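Local atomic coordinates of ankyrin-repeat protein (Cryptosporidium parvum, PDB entry 2W4S), a protein that probably binds RNA through its C-terminal PHAX-type RNA-binding domain, the part described here, as in the snRNA and snoRNA transport factor PHAX. Residues T5-V10 with R28-I33; L39-N44 with C70-Q75; G52-A57 with R61-G66. One frame throughout, in Å; residues are numbered along the deposited sequence.

Contact 1: residues T5-V10 with R28-I33; sequences TMESIV and RVIKTI
A helix-helix packing joint in the all-helical RNA-binding domain brings Glu7 and Val10, from the first turns of helix 6-18, against Ile30 of helix 24-50. The patch is small, burying 146 Å², and its backbones come closest at Glu7 and Ile30, whose CA atoms are 7.4 Å apart. Ile30 does the work with two separate carbons. With CG1 beside the backbone N (chi1 -73°), its branch methyl CG2 falls opposite that N and beside the Glu7 side chain. Glu7 is extended beyond CG, and the two chains lie alongside each other, pointing opposite ways; Ile30 CG2 rides along the Glu7 chain as far as the carboxylate, meeting OE2 of Glu7 at 3.9 Å. The other arm ends in Ile30 CD1, which reaches 4.0 Å from the backbone O of Glu7 and 4.2 Å from CG1 of Val10.

On the Ile30 helix, Thr32 folds its hydroxyl back to the chain: Thr32 OG1 gives a 2.8 Å hydrogen bond to Arg28 O. The same oxygen takes the regular helical bond from Thr32 N, and the two donors arrive from opposite faces of its carbonyl plane. Arg28 and Lys31 both form salt bridges with Glu24. Val10 also packs on Leu39 of the second subunit, where Met6 meets its own counterpart, so this end of the helix serves the dimer as well.

No hydrogen bond crosses between 5-10 and 28-33, so the joint rests on van der Waals contact of Ile30 methyls with Val10 CG1 and with Glu7 carbons and oxygens. The Glu7 carboxylate has only a methyl facing it across the contact and lies close to the like-charged Asp4, a setting that could raise its pKa somewhat, although a place in the first helical turn would favour the charge.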
loop_
_atom_site.group_PDB
_atom_site.type_symbol
_atom_site.label_atom_id
_atom_site.label_comp_id
_atom_site.label_asym_id
_atom_site.label_seq_id
_atom_site.Cartn_x
_atom_site.Cartn_y
_atom_site.Cartn_z
ATOM N N THR C 5 14.831 -5.325 3.832
ATOM C CA THR C 5 13.830 -6.248 4.319
ATOM C C THR C 5 12.550 -5.428 4.347
ATOM O O THR C 5 11.470 -5.941 4.071
ATOM C CB THR C 5 14.226 -6.935 5.658
ATOM O OG1 THR C 5 13.304 -7.998 5.945
ATOM C CG2 THR C 5 14.301 -5.947 6.823
ATOM N N MET C 6 12.721 -4.132 4.621
ATOM C CA MET C 6 11.708 -3.106 4.414
ATOM C C MET C 6 11.462 -2.925 2.922
ATOM O O MET C 6 10.402 -2.453 2.508
ATOM C CB MET C 6 12.160 -1.774 5.033
ATOM C CG MET C 6 11.217 -0.563 4.810
ATOM S SD MET C 6 9.460 -0.930 5.063
ATOM C CE MET C 6 8.915 0.488 6.014
ATOM N N GLU C 7 12.442 -3.300 2.111
ATOM C CA GLU C 7 12.282 -3.165 0.682
ATOM C C GLU C 7 11.558 -4.356 0.083
ATOM O O GLU C 7 10.818 -4.179 -0.875
ATOM C CB GLU C 7 13.612 -2.880 -0.013
ATOM C CG GLU C 7 14.171 -1.489 0.308
ATOM C CD GLU C 7 15.505 -1.233 -0.358
ATOM O OE1 GLU C 7 16.298 -2.201 -0.450
ATOM O OE2 GLU C 7 15.765 -0.073 -0.787
ATOM N N SER C 8 11.756 -5.549 0.645
ATOM C CA SER C 8 10.956 -6.719 0.269
ATOM C C SER C 8 9.475 -6.427 0.499
ATOM O O SER C 8 8.616 -6.779 -0.315
ATOM C CB SER C 8 11.328 -7.948 1.112
ATOM O OG SER C 8 12.703 -8.232 1.023
ATOM N N ILE C 9 9.198 -5.777 1.618
ATOM C CA ILE C 9 7.847 -5.495 2.046
ATOM C C ILE C 9 7.217 -4.421 1.183
ATOM O O ILE C 9 6.078 -4.568 0.731
ATOM C CB ILE C 9 7.838 -5.154 3.543
ATOM C CG1 ILE C 9 8.249 -6.406 4.327
ATOM C CG2 ILE C 9 6.474 -4.689 3.983
ATOM C CD1 ILE C 9 9.002 -6.129 5.569
ATOM N N VAL C 10 7.961 -3.353 0.924
ATOM C CA VAL C 10 7.471 -2.311 0.032
ATOM C C VAL C 10 7.212 -2.928 -1.350
ATOM O O VAL C 10 6.142 -2.730 -1.933
ATOM C CB VAL C 10 8.434 -1.107 0.010
ATOM C CG1 VAL C 10 7.985 -0.047 -0.979
ATOM C CG2 VAL C 10 8.512 -0.504 1.406
ATOM N N ARG C 28 13.094 -2.935 -9.880
ATOM C CA ARG C 28 13.934 -1.927 -10.518
ATOM C C ARG C 28 13.556 -0.494 -10.111
ATOM O O ARG C 28 14.437 0.337 -9.914
ATOM C CB ARG C 28 14.034 -2.157 -12.038
ATOM C CG ARG C 28 14.794 -3.480 -12.376
ATOM C CD ARG C 28 14.986 -3.781 -13.865
ATOM N NE ARG C 28 13.753 -3.660 -14.639
ATOM C CZ ARG C 28 12.962 -4.668 -15.015
ATOM N NH1 ARG C 28 13.247 -5.921 -14.700
ATOM N NH2 ARG C 28 11.852 -4.416 -15.708
ATOM N N VAL C 29 12.272 -0.208 -9.915
ATOM C CA VAL C 29 11.877 1.123 -9.413
ATOM C C VAL C 29 12.420 1.393 -8.007
ATOM O O VAL C 29 12.991 2.459 -7.751
ATOM C CB VAL C 29 10.354 1.317 -9.409
ATOM C CG1 VAL C 29 9.979 2.681 -8.809
ATOM C CG2 VAL C 29 9.788 1.174 -10.817
ATOM N N ILE C 30 12.240 0.426 -7.109
ATOM C CA ILE C 30 12.762 0.501 -5.733
ATOM C C ILE C 30 14.285 0.660 -5.706
ATOM O O ILE C 30 14.805 1.510 -4.972
ATOM C CB ILE C 30 12.313 -0.706 -4.892
ATOM C CG1 ILE C 30 10.820 -0.574 -4.558
ATOM C CG2 ILE C 30 13.142 -0.838 -3.620
ATOM C CD1 ILE C 30 10.167 -1.861 -4.118
ATOM N N LYS C 31 14.983 -0.137 -6.523
ATOM C CA LYS C 31 16.439 -0.052 -6.642
ATOM C C LYS C 31 16.876 1.339 -7.094
ATOM O O LYS C 31 17.904 1.852 -6.636
ATOM C CB LYS C 31 16.987 -1.114 -7.606
ATOM C CG LYS C 31 17.274 -2.466 -6.951
ATOM C CD LYS C 31 17.627 -3.566 -7.978
ATOM C CE LYS C 31 17.140 -4.955 -7.475
ATOM N NZ LYS C 31 16.916 -5.940 -8.592
ATOM N N THR C 32 16.088 1.952 -7.971
ATOM C CA THR C 32 16.392 3.285 -8.494
ATOM C C THR C 32 15.978 4.484 -7.607
ATOM O O THR C 32 16.816 5.358 -7.319
ATOM C CB THR C 32 15.796 3.458 -9.882
ATOM O OG1 THR C 32 16.238 2.378 -10.714
ATOM C CG2 THR C 32 16.233 4.790 -10.486
ATOM N N ILE C 33 14.702 4.567 -7.201
ATOM C CA ILE C 33 14.280 5.725 -6.376
ATOM C C ILE C 33 14.193 5.480 -4.856
ATOM O O ILE C 33 13.937 6.428 -4.116
ATOM C CB ILE C 33 12.984 6.394 -6.902
ATOM C CG1 ILE C 33 11.763 5.460 -6.740
ATOM C CG2 ILE C 33 13.165 6.833 -8.366
ATOM C CD1 ILE C 33 10.516 5.929 -7.482
#

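Contact 2: residues L39-N44 with C70-Q75; sequences LQLYEN and CYLLKQ
Leu41 and Leu72 mark the closest backbone approach, 7.0 Å between their CA atoms, of two helical segments whose axes pass 9.8 Å apart and run at 129°, closer to antiparallel than to parallel. Leu41 spreads its two methyls over successive residues of the partner. Its CD1 rests 3.8 Å from CB of Leu72, the two chains passing side by side toward each other's helix. Its CD2 touches CD1 of Leu73 at 3.6 Å, and here the Leu73 side chain lies roughly perpendicular to that of Leu41. CG of Leu73 stands opposite its backbone N (chi1 -175°), which lets that methyl reach Leu41. Asn44, one turn on from Leu41, receives Leu72 CD2, 4.0 Å from Asn44 CB and 3.8 Å from Asn44 C, so the amide residue contributes carbon rather than its polar end.

Leu73 continues inward to Phe25 and Val29 of helix 24-50 and to Trp87 and Ile90 of helix 84-91. Tyr42, on the other side of its helix, hydrogen-bonds through OH to Tyr42 of the second subunit. This is leucine-rich helix-helix packing near the centre of the chain, fitting helix 65-78 to helix 24-50 in the PHAX-type helical domain.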
loop_
_atom_site.group_PDB
_atom_site.type_symbol
_atom_site.label_atom_id
_atom_site.label_comp_id
_atom_site.label_asym_id
_atom_site.label_seq_id
_atom_site.Cartn_x
_atom_site.Cartn_y
_atom_site.Cartn_z
ATOM N N LEU C 39 6.823 4.130 -2.469
ATOM C CA LEU C 39 5.555 4.109 -1.749
ATOM C C LEU C 39 4.713 5.341 -2.029
ATOM O O LEU C 39 3.499 5.224 -2.230
ATOM C CB LEU C 39 5.750 3.922 -0.237
ATOM C CG LEU C 39 5.543 2.541 0.400
ATOM C CD1 LEU C 39 5.636 2.651 1.920
ATOM C CD2 LEU C 39 4.206 1.910 0.010
ATOM N N GLN C 40 5.357 6.504 -2.060
ATOM C CA GLN C 40 4.704 7.776 -2.450
ATOM C C GLN C 40 4.082 7.710 -3.832
ATOM O O GLN C 40 3.015 8.283 -4.051
ATOM C CB GLN C 40 5.670 8.963 -2.410
ATOM C CG GLN C 40 5.931 9.532 -1.024
ATOM C CD GLN C 40 6.939 10.702 -1.022
ATOM O OE1 GLN C 40 7.764 10.843 -0.099
ATOM N NE2 GLN C 40 6.873 11.542 -2.061
ATOM N N LEU C 41 4.748 7.022 -4.758
ATOM C CA LEU C 41 4.208 6.818 -6.111
ATOM C C LEU C 41 2.950 5.900 -6.091
ATOM O O LEU C 41 1.972 6.135 -6.814
ATOM C CB LEU C 41 5.304 6.221 -6.991
ATOM C CG LEU C 41 5.432 6.461 -8.487
ATOM C CD1 LEU C 41 5.413 7.960 -8.855
ATOM C CD2 LEU C 41 6.734 5.839 -8.906
ATOM N N TYR C 42 3.005 4.852 -5.263
ATOM C CA TYR C 42 1.917 3.879 -5.128
ATOM C C TYR C 42 0.709 4.588 -4.539
ATOM O O TYR C 42 -0.405 4.497 -5.062
ATOM C CB TYR C 42 2.372 2.696 -4.266
ATOM C CG TYR C 42 1.259 1.782 -3.832
ATOM C CD1 TYR C 42 0.403 1.230 -4.762
ATOM C CD2 TYR C 42 1.068 1.467 -2.490
ATOM C CE1 TYR C 42 -0.622 0.412 -4.384
ATOM C CE2 TYR C 42 0.021 0.618 -2.084
ATOM C CZ TYR C 42 -0.812 0.100 -3.043
ATOM O OH TYR C 42 -1.831 -0.738 -2.718
ATOM N N GLU C 43 0.972 5.357 -3.485
ATOM C CA GLU C 43 -0.038 6.191 -2.856
ATOM C C GLU C 43 -0.686 7.169 -3.816
ATOM O O GLU C 43 -1.930 7.299 -3.823
ATOM C CB GLU C 43 0.543 6.979 -1.695
ATOM C CG GLU C 43 -0.527 7.812 -1.058
ATOM C CD GLU C 43 0.002 8.864 -0.130
ATOM O OE1 GLU C 43 1.214 9.211 -0.205
ATOM O OE2 GLU C 43 -0.822 9.346 0.687
ATOM N N ASN C 44 0.146 7.860 -4.606
ATOM C CA ASN C 44 -0.331 8.855 -5.561
ATOM C C ASN C 44 -1.192 8.239 -6.626
ATOM O O ASN C 44 -2.189 8.829 -7.012
ATOM C CB ASN C 44 0.824 9.633 -6.181
ATOM C CG ASN C 44 1.438 10.632 -5.210
ATOM O OD1 ASN C 44 0.736 11.216 -4.380
ATOM N ND2 ASN C 44 2.760 10.807 -5.279
ATOM N N CYS C 70 2.622 3.847 -14.003
ATOM C CA CYS C 70 3.599 4.053 -15.081
ATOM C C CYS C 70 3.601 5.471 -15.655
ATOM O O CYS C 70 4.647 6.008 -15.994
ATOM C CB CYS C 70 3.418 3.036 -16.214
ATOM S SG CYS C 70 3.763 1.362 -15.671
ATOM N N TYR C 71 2.420 6.051 -15.792
ATOM C CA TYR C 71 2.279 7.456 -16.173
ATOM C C TYR C 71 2.918 8.374 -15.115
ATOM O O TYR C 71 3.568 9.337 -15.440
ATOM C CB TYR C 71 0.776 7.778 -16.346
ATOM C CG TYR C 71 0.441 9.224 -16.147
ATOM C CD1 TYR C 71 0.688 10.139 -17.150
ATOM C CD2 TYR C 71 -0.087 9.679 -14.952
ATOM C CE1 TYR C 71 0.428 11.481 -16.983
ATOM C CE2 TYR C 71 -0.368 11.016 -14.777
ATOM C CZ TYR C 71 -0.101 11.916 -15.808
ATOM O OH TYR C 71 -0.357 13.261 -15.680
ATOM N N LEU C 72 2.720 8.065 -13.839
ATOM C CA LEU C 72 3.300 8.843 -12.742
ATOM C C LEU C 72 4.825 8.748 -12.667
ATOM O O LEU C 72 5.501 9.700 -12.307
ATOM C CB LEU C 72 2.706 8.346 -11.447
ATOM C CG LEU C 72 1.726 9.235 -10.693
ATOM C CD1 LEU C 72 1.149 10.341 -11.562
ATOM C CD2 LEU C 72 0.649 8.388 -9.975
ATOM N N LEU C 73 5.335 7.575 -13.001
ATOM C CA LEU C 73 6.740 7.266 -12.971
ATOM C C LEU C 73 7.379 8.036 -14.108
ATOM O O LEU C 73 8.438 8.644 -13.951
ATOM C CB LEU C 73 6.886 5.761 -13.165
ATOM C CG LEU C 73 8.248 5.085 -13.079
ATOM C CD1 LEU C 73 8.963 5.361 -11.731
ATOM C CD2 LEU C 73 8.081 3.573 -13.297
ATOM N N LYS C 74 6.676 8.052 -15.237
ATOM C CA LYS C 74 7.110 8.772 -16.401
ATOM C C LYS C 74 7.095 10.271 -16.132
ATOM O O LYS C 74 7.900 11.012 -16.717
ATOM C CB LYS C 74 6.237 8.437 -17.607
ATOM C CG LYS C 74 6.666 9.188 -18.870
ATOM C CD LYS C 74 5.902 8.724 -20.105
ATOM C CE LYS C 74 6.556 9.255 -21.370
ATOM N NZ LYS C 74 5.539 9.409 -22.467
ATOM N N GLN C 75 6.192 10.711 -15.245
ATOM C CA GLN C 75 6.189 12.091 -14.789
ATOM C C GLN C 75 7.429 12.411 -13.962
ATOM O O GLN C 75 7.886 13.563 -13.950
ATOM C CB GLN C 75 4.899 12.453 -14.031
ATOM C CG GLN C 75 3.718 12.705 -14.966
ATOM C CD GLN C 75 4.092 13.624 -16.139
ATOM O OE1 GLN C 75 4.269 13.175 -17.278
ATOM N NE2 GLN C 75 4.223 14.916 -15.855
#

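Contact 3: residues G52-A57 with R61-G66; sequences GGLLTA and RRKTIG
Backbone hydrogen bonds first: Lys63 N donates to Leu54 O at 2.7 Å, and Thr56 N to Arg61 O at 3.0 Å, the latter nearly straight at 171°. They flank Leu55 and Arg62, a non-hydrogen-bonded antiparallel pair and a lone bridge. A water accepts from Leu54 N and donates to Lys63 O, extending the link beyond the bridge.

Of the flat groups, the Arg62 guanidinium lies over the Gly52-Gly53 peptide, with Gly52 C 3.5 Å from its plane; a salt bridge to Glu49 holds its NH1. Thr56 CG2 sits over the centre of the Arg61 guanidinium, 3.6 Å above it, while Thr56 OG1 bonds to Asp58. Arg61 NH1 turns back weakly to Arg62 O.

Among aliphatic contacts, Lys63 CD packs 3.8 Å from Leu54 CB. The bends at chi3 and chi4 (143° and 73°) curl the lysine chain so that NZ makes a weak bond to Leu55 O at 3.4 Å.

Helix 24-50 ends in a Schellman motif with Gly52 as C-prime residue, and Thr64 N-caps the next helix through Gly67 N. Between these two helix ends the arrangement is an interhelical loop pinched by a single antiparallel bridge.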
loop_
_atom_site.group_PDB
_atom_site.type_symbol
_atom_site.label_atom_id
_atom_site.label_comp_id
_atom_site.label_asym_id
_atom_site.label_seq_id
_atom_site.Cartn_x
_atom_site.Cartn_y
_atom_site.Cartn_z
ATOM N N GLY C 52 -11.402 8.868 -9.327
ATOM C CA GLY C 52 -12.045 8.417 -10.557
ATOM C C GLY C 52 -11.108 8.080 -11.715
ATOM O O GLY C 52 -11.546 8.002 -12.834
ATOM N N GLY C 53 -9.827 7.879 -11.454
ATOM C CA GLY C 53 -8.920 7.318 -12.449
ATOM C C GLY C 53 -8.444 8.251 -13.546
ATOM O O GLY C 53 -8.606 9.473 -13.452
ATOM N N LEU C 54 -7.831 7.663 -14.576
ATOM C CA LEU C 54 -7.494 8.365 -15.826
ATOM C C LEU C 54 -7.978 7.500 -16.980
ATOM O O LEU C 54 -8.160 6.287 -16.820
ATOM C CB LEU C 54 -5.976 8.595 -15.974
ATOM C CG LEU C 54 -5.248 9.417 -14.893
ATOM C CD1 LEU C 54 -3.734 9.211 -14.938
ATOM C CD2 LEU C 54 -5.590 10.906 -14.975
ATOM N N LEU C 55 -8.205 8.130 -18.128
ATOM C CA LEU C 55 -8.567 7.427 -19.328
ATOM C C LEU C 55 -7.307 6.965 -20.042
ATOM O O LEU C 55 -6.245 7.591 -19.953
ATOM C CB LEU C 55 -9.390 8.337 -20.254
ATOM C CG LEU C 55 -10.934 8.372 -20.183
ATOM C CD1 LEU C 55 -11.508 7.798 -18.884
ATOM C CD2 LEU C 55 -11.475 9.779 -20.462
ATOM N N THR C 56 -7.429 5.846 -20.747
ATOM C CA THR C 56 -6.442 5.466 -21.747
ATOM C C THR C 56 -6.428 6.543 -22.841
ATOM O O THR C 56 -7.339 7.375 -22.913
ATOM C CB THR C 56 -6.801 4.105 -22.358
ATOM O OG1 THR C 56 -8.133 4.146 -22.873
ATOM C CG2 THR C 56 -6.724 3.028 -21.307
ATOM N N ALA C 57 -5.411 6.509 -23.700
ATOM C CA ALA C 57 -5.255 7.497 -24.766
ATOM C C ALA C 57 -6.399 7.450 -25.768
ATOM O O ALA C 57 -6.706 8.455 -26.407
ATOM C CB ALA C 57 -3.916 7.299 -25.482
ATOM N N ARG C 61 -11.454 3.156 -22.010
ATOM C CA ARG C 61 -11.609 2.736 -20.625
ATOM C C ARG C 61 -10.702 3.526 -19.700
ATOM O O ARG C 61 -9.890 4.334 -20.141
ATOM C CB ARG C 61 -11.352 1.236 -20.476
ATOM C CG ARG C 61 -10.214 0.740 -21.313
ATOM C CD ARG C 61 -9.577 -0.486 -20.711
ATOM N NE ARG C 61 -8.258 -0.714 -21.310
ATOM C CZ ARG C 61 -7.091 -0.512 -20.693
ATOM N NH1 ARG C 61 -7.046 -0.091 -19.429
ATOM N NH2 ARG C 61 -5.954 -0.744 -21.347
ATOM N N ARG C 62 -10.884 3.307 -18.410
ATOM C CA ARG C 62 -9.973 3.786 -17.412
ATOM C C ARG C 62 -8.661 3.046 -17.589
ATOM O O ARG C 62 -8.649 1.913 -18.017
ATOM C CB ARG C 62 -10.510 3.429 -16.049
ATOM C CG ARG C 62 -11.281 4.494 -15.333
ATOM C CD ARG C 62 -10.836 4.361 -13.904
ATOM N NE ARG C 62 -11.862 4.659 -12.921
ATOM C CZ ARG C 62 -11.665 4.574 -11.606
ATOM N NH1 ARG C 62 -10.482 4.196 -11.112
ATOM N NH2 ARG C 62 -12.652 4.880 -10.778
ATOM N N LYS C 63 -7.552 3.691 -17.272
ATOM C CA LYS C 63 -6.294 3.004 -17.136
ATOM C C LYS C 63 -6.417 2.116 -15.906
ATOM O O LYS C 63 -7.026 2.517 -14.910
ATOM C CB LYS C 63 -5.199 4.021 -16.868
ATOM C CG LYS C 63 -4.658 4.776 -18.066
ATOM C CD LYS C 63 -3.796 5.896 -17.549
ATOM C CE LYS C 63 -2.611 6.142 -18.400
ATOM N NZ LYS C 63 -2.920 6.788 -19.691
ATOM N N THR C 64 -5.849 0.920 -15.951
ATOM C CA THR C 64 -5.671 0.133 -14.727
ATOM C C THR C 64 -4.745 0.939 -13.806
ATOM O O THR C 64 -4.096 1.887 -14.254
ATOM C CB THR C 64 -4.995 -1.223 -15.037
ATOM O OG1 THR C 64 -3.596 -1.017 -15.262
ATOM C CG2 THR C 64 -5.625 -1.886 -16.285
ATOM N N ILE C 65 -4.667 0.577 -12.536
ATOM C CA ILE C 65 -3.817 1.292 -11.594
ATOM C C ILE C 65 -2.334 1.039 -11.919
ATOM O O ILE C 65 -1.464 1.889 -11.656
ATOM C CB ILE C 65 -4.210 0.978 -10.107
ATOM C CG1 ILE C 65 -3.259 1.660 -9.112
ATOM C CG2 ILE C 65 -4.315 -0.530 -9.863
ATOM C CD1 ILE C 65 -3.800 1.677 -7.655
ATOM N N GLY C 66 -2.042 -0.103 -12.530
ATOM C CA GLY C 66 -0.708 -0.316 -13.092
ATOM C C GLY C 66 -0.335 0.762 -14.121
ATOM O O GLY C 66 0.778 1.302 -14.099
HETATM O O HOH W 1 -7.605 5.021 -14.084
#

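Contacts 1 and 2 are helix packing and share helix 24-50: one sets helix 6-18 on it, the other helix 65-78. They touch through Val10 on Leu39, Val29 on Leu73 and Ile33 on Leu41, which links their apolar packing, and both border the second subunit. Contact 1 is buried though farther from the chain's centre than contact 2, which is partly buried. Contact 3 is on the surface, across that centre from contact 1, and its segments meet no other chain of the assembly. It is nested in the connection that contact 2 closes, meeting it where Leu54 packs on Tyr71. Segments 52-57 and 61-66 are joined by backbone bonds, water and arginines, the helical pairs mainly by side-chain carbon.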